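Local coordinates for protein anti-H(O) lectin 1 (Ulex europaeus, PDB 1JXN) that binds carbohydrate, with specificity for L-fucose, as a calcium- and manganese-binding lectin of the legume family, at residues Ser1-Phe6 with Thr234-Asn239; Gly15-Phe20 with Ala49-Pro54; Phe68-Ser73 with Val170-Glu175; Phe91-Pro96 with Glu204-Trp209. One frame throughout, in Å; residues are numbered along the deposited sequence.

Contact 1 (Ser1-Phe6 with Thr234-Asn239); sequences SDDLSF and TSTFIN. Unlike the reference sequence in segment 234-239: T236 (reference Asn), F237 (reference Leu).
T234 meets S5 across an antiparallel, non-hydrogen-bonded pair, its OG1 lying 3.3 Å from S5 CB. Both hydroxyls are engaged outside the pair: T234 OG1 is bonded to Y232 OH, and S5 OG to S5 OG of the second subunit. S235 and L4 follow as a hydrogen-bonded pair, S235 N giving a 2.7 Å bond to L4 O and L4 N a longer one, 3.2 Å, to S235 O; both side chains face I55 of strand 44-56. This illustrates how a legume lectin joins its N-terminal strand to the last one in the back sheet, which here continues through D3-F6 into a strand of the second subunit. At T236, OG1 sits anti to the backbone N (chi1 -174°) and donates to D3 OD2 over 2.8 Å, coming from well above the carboxylate plane. F237 N then reaches D2 O at 3.1 Å, while its ring turns an edge to the carbonyls of S1 and D2 and meets H56 edge-to-face.

Contact 2 (Gly15-Phe20 with Ala49-Pro54); sequences GKDLSF and ARYIAP
D17 and Y51 come together just beyond the point where two strands separate, and the aspartate offers a worked example of one side chain serving several neighbours. Its CB lies 3.9 Å from Y51 CE2 and 4.0 Å from I52 CG2, touching both the ring and the methyl. A chi1 of 61° places CG between the backbone N and the carbonyl carbon, near the same ring carbon, with the carboxylate and ring planes 64° apart. At the tip, OD1 lies 3.7 Å from Y51 CE2 and accepts a 2.6 Å bond from a water, which in turn accepts one of 2.9 Å from Y51 OH; S1 N of the second subunit also bonds to OD1. The backbone of the same residue adds a further grip, I52 N donating to D17 O at 3.0 Å from above the carbonyl plane. Past this point S19 and R50 exchange two nearly straight bonds, and A49 CB packs 3.5 Å from F20 CD2, while the R50 guanidinium extends through NH1 to S211 and S98. Strand 18-22 is the outermost strand of the seven-stranded antiparallel front sheet within this chain, and its pairing with strand 44-56 forms one margin of the legume lectin jelly-roll sandwich.

Contact 3 (Phe68-Ser73 with Val170-Glu175); sequences FITSFS and VEIIYE
F68-S73 and V170-E175 run antiparallel at 176°, and three hydrogen-bonded pairs, F68 with Y174, T70 with I172 and F72 with V170, supply six backbone bonds, such as Y174 N to F68 O at 2.8 Å and I172 N to T70 O at 2.9 Å. On the face carrying F68, T70, F72, V170, I172 and Y174, aromatic and branched side chains interlock. The F68 ring leans across the neighbouring strand so that Y174 CB sits over its face, 3.7 Å from the centroid; the Y174 ring is nearly parallel to it but displaced, centroids 5.7 Å apart, with little face shared. F72 repeats the pattern: a chi1 of 58° tips its ring over V170, whose CB lies 3.8 Å from the centroid, while I172 CD1 comes to the ring edge in plane, 3.6 Å from CE2. Between the two phenylalanines, T70 CG2 packs 3.8 Å from I172 CB. Opposite this face, I69 CG1 touches I173 CG2. The inward layer abuts F91 and L93 of strand 88-94, so the contact belongs to the hydrophobic filling between the two sheets of the legume lectin sandwich. Its buried hydroxyls have partners, T70 OG1 in Y232 O and W231 NE1, Y174 OH in V200 O, and the rest of this face is held by apolar and CH-pi contacts.

Contact 4 (Phe91-Pro96 with Glu204-Trp209); sequences FFLAPP and EILPEW
L206, which sets CD1 against the L93 side chain and CD2 by its carbonyl, has its own carbonyl oxygen held by the indole NE1 of W58. L206 is the first residue to leave helical geometry after helix 202-205, and its extended chain (chi1 -56°, chi2 174°) sends CD1 to within 3.7 Å of L93 CD2 and 3.8 Å of L93 CB, while CD2 lies 3.8 Å from L93 O. L93 also packs on F68 of the back sheet, so the leucine pair joins the apolar layer between the sheets. Farther along, the P95 and P207 side chains cross at about a right angle, CG to CG 4.0 Å. P96 CD then comes 3.4 Å from W209 O, where the second segment enters strand 209-219, the antiparallel neighbour of strand 88-94 in the front sheet. No hydrogen bond crosses between the segments. Three prolines bring no N-H to donate, and carbonyls such as P95 O and I205 O turn instead to S98 and Q120, leaving the join itself essentially to van der Waals contact.

From the N terminus, strand 3-8 pairs with strand 224-236, the last in the chain, so contact 1 closes a loop that encloses the other three. Contact 2 closes first, a short excursion along one margin of the front sheet, and is complete before contacts 3 and 4 open. Those two cross: 68-73, 91-96, 170-175 and 204-209 alternate along the chain, weaving back and front sheets together, with F68 and T70 touching L93 and F91 across the interior. Strand 224-236 binds contact 1 to contact 3 in the back sheet, F6 stacks on Y51 of contact 2, and P54 meets P96 of contact 4. Contacts 1 and 2 also both reach the second subunit.

Contact 1 (Ser1-Phe6 with Thr234-Asn239)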
loop_
_atom_site.group_PDB
_atom_site.type_symbol
_atom_site.label_atom_id
_atom_site.label_comp_id
_atom_site.label_asym_id
_atom_site.label_seq_id
_atom_site.Cartn_x
_atom_site.Cartn_y
_atom_site.Cartn_z
ATOM N N SER A 1 -1.219 3.511 -8.476
ATOM C CA SER A 1 0.141 2.909 -8.601
ATOM C C SER A 1 0.136 2.021 -9.830
ATOM O O SER A 1 -0.917 1.532 -10.245
ATOM C CB SER A 1 0.471 2.104 -7.340
ATOM O OG SER A 1 1.612 1.277 -7.492
ATOM N N ASP A 2 1.301 1.817 -10.418
ATOM C CA ASP A 2 1.400 0.986 -11.602
ATOM C C ASP A 2 1.963 -0.368 -11.205
ATOM O O ASP A 2 1.465 -1.423 -11.633
ATOM C CB ASP A 2 2.262 1.683 -12.662
ATOM C CG ASP A 2 1.561 2.900 -13.260
ATOM O OD1 ASP A 2 0.728 2.720 -14.175
ATOM O OD2 ASP A 2 1.814 4.031 -12.804
ATOM N N ASP A 3 2.989 -0.317 -10.363
ATOM C CA ASP A 3 3.636 -1.508 -9.861
ATOM C C ASP A 3 3.456 -1.476 -8.364
ATOM O O ASP A 3 3.420 -0.409 -7.755
ATOM C CB ASP A 3 5.120 -1.514 -10.224
ATOM C CG ASP A 3 5.362 -1.507 -11.729
ATOM O OD1 ASP A 3 6.528 -1.352 -12.135
ATOM O OD2 ASP A 3 4.390 -1.648 -12.516
ATOM N N LEU A 4 3.284 -2.644 -7.774
ATOM C CA LEU A 4 3.106 -2.728 -6.338
ATOM C C LEU A 4 3.617 -4.082 -5.904
ATOM O O LEU A 4 3.594 -5.044 -6.675
ATOM C CB LEU A 4 1.631 -2.583 -5.962
ATOM C CG LEU A 4 1.229 -2.081 -4.566
ATOM C CD1 LEU A 4 0.097 -2.921 -4.057
ATOM C CD2 LEU A 4 2.361 -2.114 -3.556
ATOM N N SER A 5 4.184 -4.123 -4.713
ATOM C CA SER A 5 4.690 -5.356 -4.159
ATOM C C SER A 5 4.950 -5.139 -2.693
ATOM O O SER A 5 5.393 -4.074 -2.267
ATOM C CB SER A 5 5.962 -5.811 -4.886
ATOM O OG SER A 5 6.808 -4.721 -5.203
ATOM N N PHE A 6 4.595 -6.132 -1.911
ATOM C CA PHE A 6 4.791 -6.063 -0.486
ATOM C C PHE A 6 4.926 -7.485 -0.003
ATOM O O PHE A 6 4.263 -8.403 -0.508
ATOM C CB PHE A 6 3.606 -5.367 0.184
ATOM C CG PHE A 6 2.258 -5.961 -0.164
ATOM C CD1 PHE A 6 1.800 -7.127 0.463
ATOM C CD2 PHE A 6 1.431 -5.343 -1.098
ATOM C CE1 PHE A 6 0.557 -7.652 0.167
ATOM C CE2 PHE A 6 0.174 -5.874 -1.395
ATOM C CZ PHE A 6 -0.256 -7.030 -0.757
ATOM N N THR A 234 2.739 -8.845 -6.040
ATOM C CA THR A 234 3.390 -7.927 -6.965
ATOM C C THR A 234 2.490 -7.696 -8.182
ATOM O O THR A 234 2.181 -8.630 -8.932
ATOM C CB THR A 234 4.764 -8.472 -7.410
ATOM O OG1 THR A 234 5.552 -8.765 -6.257
ATOM C CG2 THR A 234 5.520 -7.450 -8.220
ATOM N N SER A 235 2.027 -6.461 -8.332
ATOM C CA SER A 235 1.173 -6.066 -9.443
ATOM C C SER A 235 2.034 -5.305 -10.406
ATOM O O SER A 235 3.103 -4.833 -10.037
ATOM C CB SER A 235 0.083 -5.123 -8.960
ATOM O OG SER A 235 -0.821 -5.781 -8.115
ATOM N N THR A 236 1.565 -5.154 -11.636
ATOM C CA THR A 236 2.321 -4.408 -12.617
ATOM C C THR A 236 1.596 -4.289 -13.945
ATOM O O THR A 236 1.225 -5.281 -14.580
ATOM C CB THR A 236 3.711 -4.998 -12.834
ATOM O OG1 THR A 236 4.445 -4.133 -13.696
ATOM C CG2 THR A 236 3.626 -6.386 -13.449
ATOM N N PHE A 237 1.334 -3.048 -14.325
ATOM C CA PHE A 237 0.669 -2.760 -15.579
ATOM C C PHE A 237 1.662 -2.828 -16.697
ATOM O O PHE A 237 1.283 -2.975 -17.858
ATOM C CB PHE A 237 0.124 -1.352 -15.564
ATOM C CG PHE A 237 -1.283 -1.263 -15.140
ATOM C CD1 PHE A 237 -2.296 -1.592 -16.021
ATOM C CD2 PHE A 237 -1.604 -0.799 -13.878
ATOM C CE1 PHE A 237 -3.608 -1.454 -15.650
ATOM C CE2 PHE A 237 -2.924 -0.657 -13.496
ATOM C CZ PHE A 237 -3.929 -0.983 -14.381
ATOM N N ILE A 238 2.940 -2.711 -16.356
ATOM C CA ILE A 238 3.936 -2.698 -17.405
ATOM C C ILE A 238 4.663 -3.983 -17.779
ATOM O O ILE A 238 5.898 -4.100 -17.749
ATOM C CB ILE A 238 4.816 -1.411 -17.372
ATOM C CG1 ILE A 238 4.970 -0.879 -18.800
ATOM C CG2 ILE A 238 6.137 -1.634 -16.663
ATOM C CD1 ILE A 238 3.632 -0.542 -19.453
ATOM N N ASN A 239 3.834 -4.949 -18.162
ATOM C CA ASN A 239 4.281 -6.229 -18.680
ATOM C C ASN A 239 5.320 -6.921 -17.802
ATOM O O ASN A 239 5.109 -7.098 -16.608
ATOM C CB ASN A 239 4.840 -5.984 -20.113
ATOM C CG ASN A 239 4.337 -4.658 -20.746
ATOM O OD1 ASN A 239 3.166 -4.527 -21.138
ATOM N ND2 ASN A 239 5.220 -3.658 -20.787
#

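Contact 2 (Gly15-Phe20 with Ala49-Pro54)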
loop_
_atom_site.group_PDB
_atom_site.type_symbol
_atom_site.label_atom_id
_atom_site.label_comp_id
_atom_site.label_asym_id
_atom_site.label_seq_id
_atom_site.Cartn_x
_atom_site.Cartn_y
_atom_site.Cartn_z
ATOM N N GLY A 15 0.028 -4.039 13.548
ATOM C CA GLY A 15 0.070 -3.705 12.136
ATOM C C GLY A 15 -0.832 -2.534 11.811
ATOM O O GLY A 15 -1.776 -2.254 12.548
ATOM N N LYS A 16 -0.514 -1.813 10.744
ATOM C CA LYS A 16 -1.328 -0.669 10.368
ATOM C C LYS A 16 -1.673 -0.656 8.889
ATOM O O LYS A 16 -2.267 0.288 8.389
ATOM C CB LYS A 16 -0.630 0.626 10.778
ATOM C CG LYS A 16 -0.478 0.804 12.287
ATOM C CD LYS A 16 -1.740 1.376 12.944
ATOM C CE LYS A 16 -1.570 1.556 14.465
ATOM N NZ LYS A 16 -1.460 0.259 15.237
ATOM N N ASP A 17 -1.334 -1.742 8.202
ATOM C CA ASP A 17 -1.619 -1.868 6.779
ATOM C C ASP A 17 -2.566 -3.026 6.391
ATOM O O ASP A 17 -2.501 -3.545 5.273
ATOM C CB ASP A 17 -0.319 -1.924 5.975
ATOM C CG ASP A 17 0.557 -3.109 6.333
ATOM O OD1 ASP A 17 1.634 -3.242 5.713
ATOM O OD2 ASP A 17 0.193 -3.904 7.219
ATOM N N LEU A 18 -3.466 -3.398 7.302
ATOM C CA LEU A 18 -4.436 -4.474 7.058
ATOM C C LEU A 18 -5.781 -4.161 7.692
ATOM O O LEU A 18 -5.852 -3.846 8.873
ATOM C CB LEU A 18 -3.959 -5.810 7.639
ATOM C CG LEU A 18 -2.825 -6.653 7.060
ATOM C CD1 LEU A 18 -2.707 -7.900 7.910
ATOM C CD2 LEU A 18 -3.066 -7.032 5.604
ATOM N N SER A 19 -6.854 -4.253 6.919
ATOM C CA SER A 19 -8.183 -4.015 7.463
ATOM C C SER A 19 -8.838 -5.373 7.649
ATOM O O SER A 19 -8.755 -6.239 6.778
ATOM C CB SER A 19 -9.019 -3.130 6.544
ATOM O OG SER A 19 -9.078 -3.666 5.244
ATOM N N PHE A 20 -9.434 -5.572 8.815
ATOM C CA PHE A 20 -10.068 -6.829 9.147
ATOM C C PHE A 20 -11.563 -6.641 9.268
ATOM O O PHE A 20 -12.028 -5.566 9.633
ATOM C CB PHE A 20 -9.527 -7.360 10.470
ATOM C CG PHE A 20 -8.039 -7.559 10.491
ATOM C CD1 PHE A 20 -7.200 -6.577 11.009
ATOM C CD2 PHE A 20 -7.473 -8.735 10.015
ATOM C CE1 PHE A 20 -5.822 -6.766 11.052
ATOM C CE2 PHE A 20 -6.091 -8.931 10.056
ATOM C CZ PHE A 20 -5.269 -7.948 10.575
ATOM N N ALA A 49 -9.380 -10.249 5.692
ATOM C CA ALA A 49 -8.214 -9.431 6.009
ATOM C C ALA A 49 -7.607 -9.021 4.675
ATOM O O ALA A 49 -7.093 -9.868 3.947
ATOM C CB ALA A 49 -7.198 -10.225 6.848
ATOM N N ARG A 50 -7.677 -7.737 4.345
ATOM C CA ARG A 50 -7.137 -7.275 3.064
ATOM C C ARG A 50 -6.090 -6.180 3.185
ATOM O O ARG A 50 -6.044 -5.487 4.197
ATOM C CB ARG A 50 -8.276 -6.815 2.143
ATOM C CG ARG A 50 -9.312 -5.962 2.833
ATOM C CD ARG A 50 -10.491 -5.657 1.919
ATOM N NE ARG A 50 -11.716 -6.360 2.298
ATOM C CZ ARG A 50 -12.791 -6.442 1.518
ATOM N NH1 ARG A 50 -12.788 -5.871 0.319
ATOM N NH2 ARG A 50 -13.871 -7.086 1.932
ATOM N N TYR A 51 -5.229 -6.048 2.174
ATOM C CA TYR A 51 -4.217 -5.005 2.198
ATOM C C TYR A 51 -4.960 -3.671 2.218
ATOM O O TYR A 51 -5.940 -3.467 1.483
ATOM C CB TYR A 51 -3.262 -5.088 1.011
ATOM C CG TYR A 51 -2.084 -4.154 1.155
ATOM C CD1 TYR A 51 -1.887 -3.100 0.267
ATOM C CD2 TYR A 51 -1.190 -4.295 2.221
ATOM C CE1 TYR A 51 -0.830 -2.197 0.441
ATOM C CE2 TYR A 51 -0.123 -3.404 2.412
ATOM C CZ TYR A 51 0.043 -2.355 1.522
ATOM O OH TYR A 51 1.047 -1.435 1.740
ATOM N N ILE A 52 -4.520 -2.802 3.125
ATOM C CA ILE A 52 -5.130 -1.495 3.356
ATOM C C ILE A 52 -5.253 -0.596 2.122
ATOM O O ILE A 52 -6.208 0.154 1.992
ATOM C CB ILE A 52 -4.400 -0.761 4.504
ATOM C CG1 ILE A 52 -5.348 0.166 5.243
ATOM C CG2 ILE A 52 -3.214 -0.004 3.972
ATOM C CD1 ILE A 52 -6.298 -0.554 6.139
ATOM N N ALA A 53 -4.314 -0.699 1.204
ATOM C CA ALA A 53 -4.363 0.119 0.006
ATOM C C ALA A 53 -4.936 -0.642 -1.181
ATOM O O ALA A 53 -4.566 -1.790 -1.440
ATOM C CB ALA A 53 -2.975 0.623 -0.340
ATOM N N PRO A 54 -5.877 -0.015 -1.895
ATOM C CA PRO A 54 -6.524 -0.592 -3.076
ATOM C C PRO A 54 -5.532 -0.656 -4.231
ATOM O O PRO A 54 -4.749 0.275 -4.435
ATOM C CB PRO A 54 -7.639 0.409 -3.366
ATOM C CG PRO A 54 -7.973 0.935 -2.004
ATOM C CD PRO A 54 -6.613 1.163 -1.418
HETATM O O HOH W 1 2.540 -1.311 4.217
#

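Contact 3 (Phe68-Ser73 with Val170-Glu175)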
loop_
_atom_site.group_PDB
_atom_site.type_symbol
_atom_site.label_atom_id
_atom_site.label_comp_id
_atom_site.label_asym_id
_atom_site.label_seq_id
_atom_site.Cartn_x
_atom_site.Cartn_y
_atom_site.Cartn_z
ATOM N N PHE A 68 -0.285 -10.087 -12.216
ATOM C CA PHE A 68 0.106 -10.169 -10.818
ATOM C C PHE A 68 0.437 -11.572 -10.340
ATOM O O PHE A 68 0.053 -12.576 -10.952
ATOM C CB PHE A 68 -0.975 -9.545 -9.912
ATOM C CG PHE A 68 -2.219 -10.399 -9.734
ATOM C CD1 PHE A 68 -3.390 -10.092 -10.427
ATOM C CD2 PHE A 68 -2.229 -11.476 -8.846
ATOM C CE1 PHE A 68 -4.552 -10.845 -10.233
ATOM C CE2 PHE A 68 -3.367 -12.224 -8.650
ATOM C CZ PHE A 68 -4.537 -11.909 -9.343
ATOM N N ILE A 69 1.164 -11.623 -9.239
ATOM C CA ILE A 69 1.536 -12.877 -8.641
ATOM C C ILE A 69 1.528 -12.670 -7.142
ATOM O O ILE A 69 1.867 -11.593 -6.639
ATOM C CB ILE A 69 2.914 -13.359 -9.121
ATOM C CG1 ILE A 69 3.283 -14.670 -8.420
ATOM C CG2 ILE A 69 3.955 -12.291 -8.883
ATOM C CD1 ILE A 69 4.633 -15.213 -8.825
ATOM N N THR A 70 1.060 -13.683 -6.438
ATOM C CA THR A 70 0.996 -13.623 -5.001
ATOM C C THR A 70 1.236 -15.008 -4.469
ATOM O O THR A 70 0.833 -16.000 -5.083
ATOM C CB THR A 70 -0.367 -13.093 -4.513
ATOM O OG1 THR A 70 -0.467 -13.247 -3.093
ATOM C CG2 THR A 70 -1.504 -13.817 -5.182
ATOM N N SER A 71 1.947 -15.079 -3.356
ATOM C CA SER A 71 2.242 -16.349 -2.738
ATOM C C SER A 71 2.088 -16.245 -1.242
ATOM O O SER A 71 2.335 -15.191 -0.652
ATOM C CB SER A 71 3.644 -16.808 -3.099
ATOM O OG SER A 71 4.554 -15.729 -3.121
ATOM N N PHE A 72 1.642 -17.337 -0.641
ATOM C CA PHE A 72 1.450 -17.383 0.789
ATOM C C PHE A 72 1.381 -18.819 1.256
ATOM O O PHE A 72 0.991 -19.708 0.499
ATOM C CB PHE A 72 0.156 -16.656 1.173
ATOM C CG PHE A 72 -1.089 -17.208 0.503
ATOM C CD1 PHE A 72 -1.985 -18.012 1.214
ATOM C CD2 PHE A 72 -1.378 -16.899 -0.832
ATOM C CE1 PHE A 72 -3.144 -18.495 0.606
ATOM C CE2 PHE A 72 -2.535 -17.377 -1.445
ATOM C CZ PHE A 72 -3.420 -18.173 -0.727
ATOM N N SER A 73 1.771 -19.051 2.502
ATOM C CA SER A 73 1.706 -20.388 3.074
ATOM C C SER A 73 0.657 -20.310 4.159
ATOM O O SER A 73 0.625 -19.323 4.879
ATOM C CB SER A 73 3.032 -20.767 3.716
ATOM O OG SER A 73 4.098 -20.650 2.802
ATOM N N VAL A 170 0.848 -21.679 -1.469
ATOM C CA VAL A 170 0.012 -21.337 -2.588
ATOM C C VAL A 170 0.670 -20.255 -3.430
ATOM O O VAL A 170 1.396 -19.405 -2.917
ATOM C CB VAL A 170 -1.353 -20.854 -2.097
ATOM C CG1 VAL A 170 -2.211 -20.391 -3.272
ATOM C CG2 VAL A 170 -2.026 -21.965 -1.308
ATOM N N GLU A 171 0.472 -20.330 -4.735
ATOM C CA GLU A 171 1.004 -19.316 -5.631
ATOM C C GLU A 171 -0.005 -19.119 -6.743
ATOM O O GLU A 171 -0.393 -20.072 -7.439
ATOM C CB GLU A 171 2.349 -19.706 -6.232
ATOM C CG GLU A 171 2.936 -18.574 -7.092
ATOM C CD GLU A 171 4.162 -18.986 -7.885
ATOM O OE1 GLU A 171 4.571 -18.219 -8.780
ATOM O OE2 GLU A 171 4.724 -20.076 -7.622
ATOM N N ILE A 172 -0.396 -17.868 -6.928
ATOM C CA ILE A 172 -1.382 -17.514 -7.927
ATOM C C ILE A 172 -0.716 -16.554 -8.883
ATOM O O ILE A 172 0.052 -15.684 -8.469
ATOM C CB ILE A 172 -2.599 -16.832 -7.251
ATOM C CG1 ILE A 172 -3.246 -17.799 -6.262
ATOM C CG2 ILE A 172 -3.616 -16.356 -8.282
ATOM C CD1 ILE A 172 -3.461 -17.200 -4.881
ATOM N N ILE A 173 -0.931 -16.761 -10.169
ATOM C CA ILE A 173 -0.366 -15.855 -11.140
ATOM C C ILE A 173 -1.453 -15.550 -12.147
ATOM O O ILE A 173 -2.177 -16.438 -12.564
ATOM C CB ILE A 173 0.961 -16.407 -11.810
ATOM C CG1 ILE A 173 0.713 -16.988 -13.204
ATOM C CG2 ILE A 173 1.635 -17.446 -10.917
ATOM C CD1 ILE A 173 1.076 -16.023 -14.330
ATOM N N TYR A 174 -1.664 -14.269 -12.398
ATOM C CA TYR A 174 -2.652 -13.837 -13.367
ATOM C C TYR A 174 -1.896 -13.175 -14.504
ATOM O O TYR A 174 -1.293 -12.123 -14.327
ATOM C CB TYR A 174 -3.651 -12.845 -12.771
ATOM C CG TYR A 174 -4.619 -12.309 -13.812
ATOM C CD1 TYR A 174 -5.717 -13.077 -14.224
ATOM C CD2 TYR A 174 -4.396 -11.066 -14.438
ATOM C CE1 TYR A 174 -6.555 -12.645 -15.244
ATOM C CE2 TYR A 174 -5.225 -10.617 -15.464
ATOM C CZ TYR A 174 -6.305 -11.418 -15.865
ATOM O OH TYR A 174 -7.086 -11.049 -16.941
ATOM N N GLU A 175 -1.921 -13.807 -15.667
ATOM C CA GLU A 175 -1.243 -13.307 -16.849
ATOM C C GLU A 175 -2.243 -12.428 -17.589
ATOM O O GLU A 175 -3.194 -12.925 -18.189
ATOM C CB GLU A 175 -0.810 -14.493 -17.710
ATOM C CG GLU A 175 0.653 -14.486 -18.087
ATOM C CD GLU A 175 0.891 -14.087 -19.544
ATOM O OE1 GLU A 175 0.074 -13.309 -20.103
ATOM O OE2 GLU A 175 1.911 -14.545 -20.128
#

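Contact 4 (Phe91-Pro96 with Glu204-Trp209)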
loop_
_atom_site.group_PDB
_atom_site.type_symbol
_atom_site.label_atom_id
_atom_site.label_comp_id
_atom_site.label_asym_id
_atom_site.label_seq_id
_atom_site.Cartn_x
_atom_site.Cartn_y
_atom_site.Cartn_z
ATOM N N PHE A 91 -8.444 -16.266 -1.447
ATOM C CA PHE A 91 -7.625 -15.113 -1.785
ATOM C C PHE A 91 -8.560 -14.384 -2.764
ATOM O O PHE A 91 -9.024 -14.986 -3.733
ATOM C CB PHE A 91 -6.331 -15.467 -2.494
ATOM C CG PHE A 91 -5.627 -14.259 -3.034
ATOM C CD1 PHE A 91 -5.508 -14.059 -4.397
ATOM C CD2 PHE A 91 -5.163 -13.272 -2.169
ATOM C CE1 PHE A 91 -4.942 -12.892 -4.901
ATOM C CE2 PHE A 91 -4.600 -12.109 -2.657
ATOM C CZ PHE A 91 -4.487 -11.913 -4.030
ATOM N N PHE A 92 -8.829 -13.103 -2.545
ATOM C CA PHE A 92 -9.766 -12.435 -3.426
ATOM C C PHE A 92 -9.499 -10.984 -3.810
ATOM O O PHE A 92 -8.782 -10.245 -3.114
ATOM C CB PHE A 92 -11.173 -12.540 -2.829
ATOM C CG PHE A 92 -11.377 -11.691 -1.589
ATOM C CD1 PHE A 92 -10.634 -11.924 -0.428
ATOM C CD2 PHE A 92 -12.302 -10.644 -1.589
ATOM C CE1 PHE A 92 -10.814 -11.130 0.705
ATOM C CE2 PHE A 92 -12.487 -9.846 -0.453
ATOM C CZ PHE A 92 -11.738 -10.094 0.691
ATOM N N LEU A 93 -10.080 -10.612 -4.950
ATOM C CA LEU A 93 -10.023 -9.263 -5.496
ATOM C C LEU A 93 -11.483 -8.839 -5.506
ATOM O O LEU A 93 -12.354 -9.641 -5.831
ATOM C CB LEU A 93 -9.420 -9.254 -6.904
ATOM C CG LEU A 93 -7.890 -9.395 -6.984
ATOM C CD1 LEU A 93 -7.429 -10.737 -6.488
ATOM C CD2 LEU A 93 -7.402 -9.198 -8.393
ATOM N N ALA A 94 -11.767 -7.621 -5.061
ATOM C CA ALA A 94 -13.143 -7.120 -5.006
ATOM C C ALA A 94 -13.106 -5.633 -4.712
ATOM O O ALA A 94 -12.037 -5.083 -4.498
ATOM C CB ALA A 94 -13.888 -7.830 -3.896
ATOM N N PRO A 95 -14.270 -4.936 -4.793
ATOM C CA PRO A 95 -14.206 -3.504 -4.478
ATOM C C PRO A 95 -13.649 -3.409 -3.050
ATOM O O PRO A 95 -14.152 -4.042 -2.131
ATOM C CB PRO A 95 -15.683 -3.097 -4.527
ATOM C CG PRO A 95 -16.209 -3.939 -5.616
ATOM C CD PRO A 95 -15.600 -5.298 -5.292
ATOM N N PRO A 96 -12.549 -2.643 -2.872
ATOM C CA PRO A 96 -11.890 -2.463 -1.568
ATOM C C PRO A 96 -12.812 -2.126 -0.397
ATOM O O PRO A 96 -12.480 -2.368 0.764
ATOM C CB PRO A 96 -10.888 -1.338 -1.858
ATOM C CG PRO A 96 -11.450 -0.642 -3.069
ATOM C CD PRO A 96 -11.937 -1.784 -3.891
ATOM N N GLU A 204 -13.638 -6.896 -17.356
ATOM C CA GLU A 204 -15.102 -6.988 -17.443
ATOM C C GLU A 204 -15.690 -7.263 -16.076
ATOM O O GLU A 204 -16.783 -6.799 -15.749
ATOM C CB GLU A 204 -15.520 -8.156 -18.364
ATOM C CG GLU A 204 -15.229 -7.979 -19.861
ATOM C CD GLU A 204 -15.318 -9.298 -20.640
ATOM O OE1 GLU A 204 -14.323 -9.672 -21.298
ATOM O OE2 GLU A 204 -16.383 -9.965 -20.592
ATOM N N ILE A 205 -14.956 -8.039 -15.289
ATOM C CA ILE A 205 -15.395 -8.442 -13.962
ATOM C C ILE A 205 -15.183 -7.421 -12.834
ATOM O O ILE A 205 -16.127 -7.042 -12.147
ATOM C CB ILE A 205 -14.685 -9.767 -13.541
ATOM C CG1 ILE A 205 -14.736 -10.810 -14.675
ATOM C CG2 ILE A 205 -15.288 -10.307 -12.244
ATOM C CD1 ILE A 205 -16.102 -11.447 -14.947
ATOM N N LEU A 206 -13.934 -7.001 -12.645
ATOM C CA LEU A 206 -13.554 -6.098 -11.559
ATOM C C LEU A 206 -13.575 -4.619 -11.855
ATOM O O LEU A 206 -13.547 -4.207 -13.010
ATOM C CB LEU A 206 -12.134 -6.424 -11.079
ATOM C CG LEU A 206 -11.756 -7.818 -10.597
ATOM C CD1 LEU A 206 -10.264 -7.881 -10.339
ATOM C CD2 LEU A 206 -12.534 -8.154 -9.359
ATOM N N PRO A 207 -13.649 -3.793 -10.792
ATOM C CA PRO A 207 -13.654 -2.335 -10.933
ATOM C C PRO A 207 -12.200 -1.890 -11.138
ATOM O O PRO A 207 -11.272 -2.702 -11.008
ATOM C CB PRO A 207 -14.225 -1.867 -9.592
ATOM C CG PRO A 207 -13.769 -2.900 -8.642
ATOM C CD PRO A 207 -14.008 -4.181 -9.414
ATOM N N GLU A 208 -12.012 -0.613 -11.474
ATOM C CA GLU A 208 -10.677 -0.052 -11.713
ATOM C C GLU A 208 -9.676 -0.303 -10.593
ATOM O O GLU A 208 -8.510 -0.610 -10.851
ATOM C CB GLU A 208 -10.766 1.448 -11.991
ATOM C CG GLU A 208 -11.496 1.789 -13.280
ATOM C CD GLU A 208 -10.913 3.010 -13.946
ATOM O OE1 GLU A 208 -9.699 2.989 -14.251
ATOM O OE2 GLU A 208 -11.655 3.994 -14.155
ATOM N N TRP A 209 -10.148 -0.212 -9.358
ATOM C CA TRP A 209 -9.310 -0.425 -8.194
ATOM C C TRP A 209 -9.968 -1.495 -7.338
ATOM O O TRP A 209 -11.184 -1.502 -7.166
ATOM C CB TRP A 209 -9.153 0.877 -7.384
ATOM C CG TRP A 209 -8.589 2.068 -8.170
ATOM C CD1 TRP A 209 -9.248 2.831 -9.103
ATOM C CD2 TRP A 209 -7.274 2.622 -8.059
ATOM N NE1 TRP A 209 -8.424 3.823 -9.573
ATOM C CE2 TRP A 209 -7.204 3.721 -8.950
ATOM C CE3 TRP A 209 -6.142 2.306 -7.295
ATOM C CZ2 TRP A 209 -6.058 4.499 -9.099
ATOM C CZ3 TRP A 209 -4.998 3.080 -7.438
ATOM C CH2 TRP A 209 -4.969 4.168 -8.337
#